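Local coordinates for protein toxin-antitoxin system toxin HepN family (Shewanella oneidensis MR-1, PDB 6M6U) that cleaves mRNA as the bacteriostatic toxin of a type VII toxin-antitoxin system and is neutralised by its cognate antitoxin, mostly through tri-AMPylation, at residues B[14-17]-B[18-22]; B[31-34]-B[35-38]. All coordinates share one frame; numbering follows the deposited sequence.

Overall arrangement
Both contacts are local, each made along a single helix of an all-helical HEPN-type chain. Interaction 1 comes first, in the last turns of helix 3-23. Interaction 2 follows across the connecting loop, at the start of helix 33-60. Their centres are about 13 Å apart, on the same side of the chain's centre. The two helices touch where Val22 and Arg18 of interaction 1 pack on Ser38 of interaction 2. Both contacts also face a second copy of the protein. There Arg18 meets Asp37 of the neighbouring subunit. Together they therefore form part of the surface that joins two toxin subunits.

Interaction 1: B[14-17]-B[18-22]; sequences RCIK and RIQQV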
loop_
_atom_site.group_PDB
_atom_site.type_symbol
_atom_site.label_atom_id
_atom_site.label_comp_id
_atom_site.label_asym_id
_atom_site.label_seq_id
_atom_site.Cartn_x
_atom_site.Cartn_y
_atom_site.Cartn_z
ATOM N N ARG B 14 -47.491 29.633 -2.960
ATOM C CA ARG B 14 -48.378 28.475 -3.062
ATOM C C ARG B 14 -48.610 27.830 -1.705
ATOM O O ARG B 14 -49.728 27.410 -1.393
ATOM C CB ARG B 14 -47.805 27.437 -4.029
ATOM C CG ARG B 14 -48.165 27.645 -5.485
ATOM C CD ARG B 14 -48.049 26.338 -6.260
ATOM N NE ARG B 14 -46.909 25.534 -5.822
ATOM C CZ ARG B 14 -45.639 25.802 -6.119
ATOM N NH1 ARG B 14 -45.334 26.865 -6.854
ATOM N NH2 ARG B 14 -44.670 25.012 -5.674
ATOM N N CYS B 15 -47.568 27.756 -0.877
ATOM C CA CYS B 15 -47.694 27.039 0.384
ATOM C C CYS B 15 -48.360 27.873 1.474
ATOM O O CYS B 15 -49.009 27.306 2.360
ATOM C CB CYS B 15 -46.322 26.556 0.848
ATOM S SG CYS B 15 -45.598 25.372 -0.291
ATOM N N ILE B 16 -48.217 29.203 1.442
ATOM C CA ILE B 16 -48.940 30.045 2.398
ATOM C C ILE B 16 -50.437 29.979 2.129
ATOM O O ILE B 16 -51.252 29.884 3.058
ATOM C CB ILE B 16 -48.433 31.498 2.351
ATOM C CG1 ILE B 16 -47.018 31.598 2.921
ATOM C CG2 ILE B 16 -49.364 32.416 3.136
ATOM C CD1 ILE B 16 -46.507 33.016 2.988
ATOM N N LYS B 17 -50.825 30.026 0.847
ATOM C CA LYS B 17 -52.235 29.846 0.505
ATOM C C LYS B 17 -52.728 28.465 0.916
ATOM O O LYS B 17 -53.853 28.324 1.405
ATOM C CB LYS B 17 -52.465 30.077 -0.987
ATOM C CG LYS B 17 -52.165 31.493 -1.455
ATOM C CD LYS B 17 -53.094 31.916 -2.594
ATOM C CE LYS B 17 -52.790 31.172 -3.886
ATOM N NZ LYS B 17 -51.460 31.543 -4.458
ATOM N N ARG B 18 -51.897 27.432 0.731
ATOM C CA ARG B 18 -52.255 26.102 1.215
ATOM C C ARG B 18 -52.487 26.102 2.722
ATOM O O ARG B 18 -53.367 25.385 3.214
ATOM C CB ARG B 18 -51.169 25.090 0.841
ATOM C CG ARG B 18 -51.232 24.609 -0.600
ATOM C CD ARG B 18 -52.511 23.831 -0.847
ATOM N NE ARG B 18 -52.591 22.638 -0.007
ATOM C CZ ARG B 18 -53.729 22.075 0.389
ATOM N NH1 ARG B 18 -54.893 22.601 0.032
ATOM N NH2 ARG B 18 -53.703 20.989 1.151
ATOM N N ILE B 19 -51.727 26.908 3.468
ATOM C CA ILE B 19 -51.910 26.978 4.917
ATOM C C ILE B 19 -53.184 27.742 5.259
ATOM O O ILE B 19 -53.981 27.304 6.097
ATOM C CB ILE B 19 -50.680 27.611 5.594
ATOM C CG1 ILE B 19 -49.481 26.658 5.535
ATOM C CG2 ILE B 19 -50.994 27.996 7.039
ATOM C CD1 ILE B 19 -48.142 27.352 5.387
ATOM N N GLN B 20 -53.394 28.897 4.621
ATOM C CA GLN B 20 -54.605 29.672 4.878
ATOM C C GLN B 20 -55.855 28.896 4.480
ATOM O O GLN B 20 -56.871 28.937 5.186
ATOM C CB GLN B 20 -54.536 31.007 4.138
ATOM C CG GLN B 20 -53.526 31.973 4.739
ATOM C CD GLN B 20 -53.102 33.064 3.777
ATOM O OE1 GLN B 20 -53.361 32.988 2.574
ATOM N NE2 GLN B 20 -52.439 34.089 4.303
ATOM N N GLN B 21 -55.793 28.168 3.366
ATOM C CA GLN B 21 -56.959 27.426 2.897
ATOM C C GLN B 21 -57.268 26.236 3.801
ATOM O O GLN B 21 -58.435 25.971 4.109
ATOM C CB GLN B 21 -56.734 26.969 1.457
ATOM C CG GLN B 21 -57.806 26.056 0.898
ATOM C CD GLN B 21 -57.758 25.987 -0.616
ATOM O OE1 GLN B 21 -58.084 24.960 -1.216
ATOM N NE2 GLN B 21 -57.349 27.092 -1.240
ATOM N N VAL B 22 -56.237 25.509 4.236
ATOM C CA VAL B 22 -56.456 24.315 5.046
ATOM C C VAL B 22 -56.838 24.688 6.473
ATOM O O VAL B 22 -57.655 24.010 7.107
ATOM C CB VAL B 22 -55.208 23.413 5.002
ATOM C CG1 VAL B 22 -55.282 22.326 6.067
ATOM C CG2 VAL B 22 -55.068 22.784 3.627
#
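Ile16 and Gln20 run alongside each other, one turn apart on the regular alpha-helix 3-23 of the HEPN fold. The CG2 branch of Ile16 stands 3.7 Å from NE2 of Gln20. With CG1 beside the backbone N (chi1 -70°), CG2 lies anti to that N and reaches alongside the Gln20 amide. The Gln20 chain is stretched out past CG and follows the same direction. The methyl rests against the amide of Gln20, whose side chain is mostly exposed.

The backbone sets this spacing through successive i to i+4 hydrogen bonds. Gln20 N donates to Ile16 O at 2.8 Å, and Gln21 N donates to Lys17 O at 2.8 Å. Before them, Arg18 N bonds Arg14 O and Ile19 N bonds Cys15 O.

Further out, the faces of the helix have different neighbours. Ile16 packs on Leu120 and Phe123 of helix 120-131, while Cys15 packs on Cys46 of helix 33-60. Arg14 and Arg18 turn to the second subunit. NH2 of Arg14 bonds Tyr104 OH there, and Tyr104 belongs to the RX(4)HXY motif and is the tri-AMPylated residue, unmodified here. NH2 of Arg18 forms a salt bridge with Asp37 of that subunit and a hydrogen bond with its Thr34. The side chain of Ile19 lies about 10 Å from that of Arg97, an active-site residue by similarity. Ile19 CD1 packs tightly against the carbonyl of Cys15, 3.1 Å from Cys15 O.

Interaction 2: B[31-34]-B[35-38]; sequences QDFT and LQDS
Asp32 and Leu35 pack closely at this helix start, with CB of Asp32 3.5 Å from CG of Leu35. The Leu35 side chain lies roughly perpendicular to that of Asp32. Asp32 is the N-cap of helix 33-60. Its CG is anti to the backbone N (chi1 -160°), which brings OD1 to the Thr34 N-H. OD1 accepts from Thr34 N at 2.9 Å through its anti lone pair. The Asp32 carbonyl serves the same turn: Gln36 N donates to Asp32 O at 3.2 Å. Next along, Asp37 N binds Phe33 O at 2.8 Å, and Ser38 N binds Thr34 O at 3.0 Å.

The buried Gln36, Asp37 and Ser38 also belong to the tight side. The Gln36 amide is held at both ends: OE1 accepts a hydrogen bond from Tyr104 OH of the same chain, and NE2 donates to Phe29 O. Asp37 OD2 meets Arg18, Ser38 and Asn42 of the second subunit, and Thr34 OG1 bonds the same Arg18. Ser38 OG in turn bonds Asp37 of that subunit.

The Phe33 ring is the loose, solvent side. It meets Gln36 by an edge. Gln36 OE1 lies in the ring plane, 3.7 Å from Phe33 CD1, and the amide plane stands 89° to the ring.

The chemistry is divided accordingly. One carboxylate, on Asp32, caps the helix, where the helix dipole would probably favour its negative charge. The other, on Asp37, is held by one cationic and two polar groups of the second subunit, which would probably keep it ionised.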
loop_
_atom_site.group_PDB
_atom_site.type_symbol
_atom_site.label_atom_id
_atom_site.label_comp_id
_atom_site.label_asym_id
_atom_site.label_seq_id
_atom_site.Cartn_x
_atom_site.Cartn_y
_atom_site.Cartn_z
ATOM N N GLN B 31 -58.200 20.343 16.784
ATOM C CA GLN B 31 -58.822 19.033 16.928
ATOM C C GLN B 31 -58.313 18.011 15.920
ATOM O O GLN B 31 -58.102 16.847 16.277
ATOM C CB GLN B 31 -60.344 19.163 16.788
ATOM C CG GLN B 31 -61.056 17.856 16.476
ATOM C CD GLN B 31 -62.554 18.026 16.301
ATOM O OE1 GLN B 31 -63.045 18.242 15.188
ATOM N NE2 GLN B 31 -63.288 17.924 17.405
ATOM N N ASP B 32 -58.109 18.419 14.671
ATOM C CA ASP B 32 -57.907 17.499 13.555
ATOM C C ASP B 32 -56.412 17.324 13.297
ATOM O O ASP B 32 -55.731 18.266 12.875
ATOM C CB ASP B 32 -58.631 18.026 12.318
ATOM C CG ASP B 32 -58.888 16.951 11.280
ATOM O OD1 ASP B 32 -57.972 16.159 10.991
ATOM O OD2 ASP B 32 -60.017 16.896 10.750
ATOM N N PHE B 33 -55.908 16.109 13.540
ATOM C CA PHE B 33 -54.507 15.809 13.257
ATOM C C PHE B 33 -54.170 16.056 11.791
ATOM O O PHE B 33 -53.060 16.498 11.469
ATOM C CB PHE B 33 -54.188 14.360 13.633
ATOM C CG PHE B 33 -54.094 14.115 15.113
ATOM C CD1 PHE B 33 -53.707 15.126 15.976
ATOM C CD2 PHE B 33 -54.399 12.870 15.644
ATOM C CE1 PHE B 33 -53.620 14.898 17.339
ATOM C CE2 PHE B 33 -54.315 12.636 17.006
ATOM C CZ PHE B 33 -53.926 13.652 17.855
ATOM N N THR B 34 -55.114 15.779 10.887
ATOM C CA THR B 34 -54.824 15.880 9.460
ATOM C C THR B 34 -54.624 17.331 9.030
ATOM O O THR B 34 -53.727 17.627 8.228
ATOM C CB THR B 34 -55.940 15.216 8.651
ATOM O OG1 THR B 34 -55.861 13.794 8.818
ATOM C CG2 THR B 34 -55.819 15.550 7.176
ATOM N N LEU B 35 -55.441 18.252 9.553
ATOM C CA LEU B 35 -55.232 19.665 9.240
ATOM C C LEU B 35 -53.942 20.186 9.851
ATOM O O LEU B 35 -53.306 21.073 9.274
ATOM C CB LEU B 35 -56.399 20.523 9.728
ATOM C CG LEU B 35 -57.833 20.018 9.550
ATOM C CD1 LEU B 35 -58.794 20.957 10.278
ATOM C CD2 LEU B 35 -58.207 19.894 8.079
ATOM N N GLN B 36 -53.555 19.670 11.018
ATOM C CA GLN B 36 -52.270 20.040 11.601
ATOM C C GLN B 36 -51.122 19.529 10.740
ATOM O O GLN B 36 -50.190 20.277 10.423
ATOM C CB GLN B 36 -52.171 19.503 13.031
ATOM C CG GLN B 36 -53.209 20.110 13.969
ATOM C CD GLN B 36 -53.456 19.269 15.204
ATOM O OE1 GLN B 36 -52.561 18.584 15.692
ATOM N NE2 GLN B 36 -54.680 19.319 15.716
ATOM N N ASP B 37 -51.190 18.258 10.335
ATOM C CA ASP B 37 -50.196 17.688 9.432
ATOM C C ASP B 37 -50.013 18.549 8.186
ATOM O O ASP B 37 -48.884 18.831 7.770
ATOM C CB ASP B 37 -50.607 16.269 9.038
ATOM C CG ASP B 37 -50.541 15.290 10.199
ATOM O OD1 ASP B 37 -49.925 15.621 11.235
ATOM O OD2 ASP B 37 -51.096 14.177 10.065
ATOM N N SER B 38 -51.121 18.992 7.586
ATOM C CA SER B 38 -51.034 19.737 6.333
ATOM C C SER B 38 -50.486 21.142 6.554
ATOM O O SER B 38 -49.723 21.651 5.725
ATOM C CB SER B 38 -52.403 19.795 5.659
ATOM O OG SER B 38 -52.329 20.532 4.452
#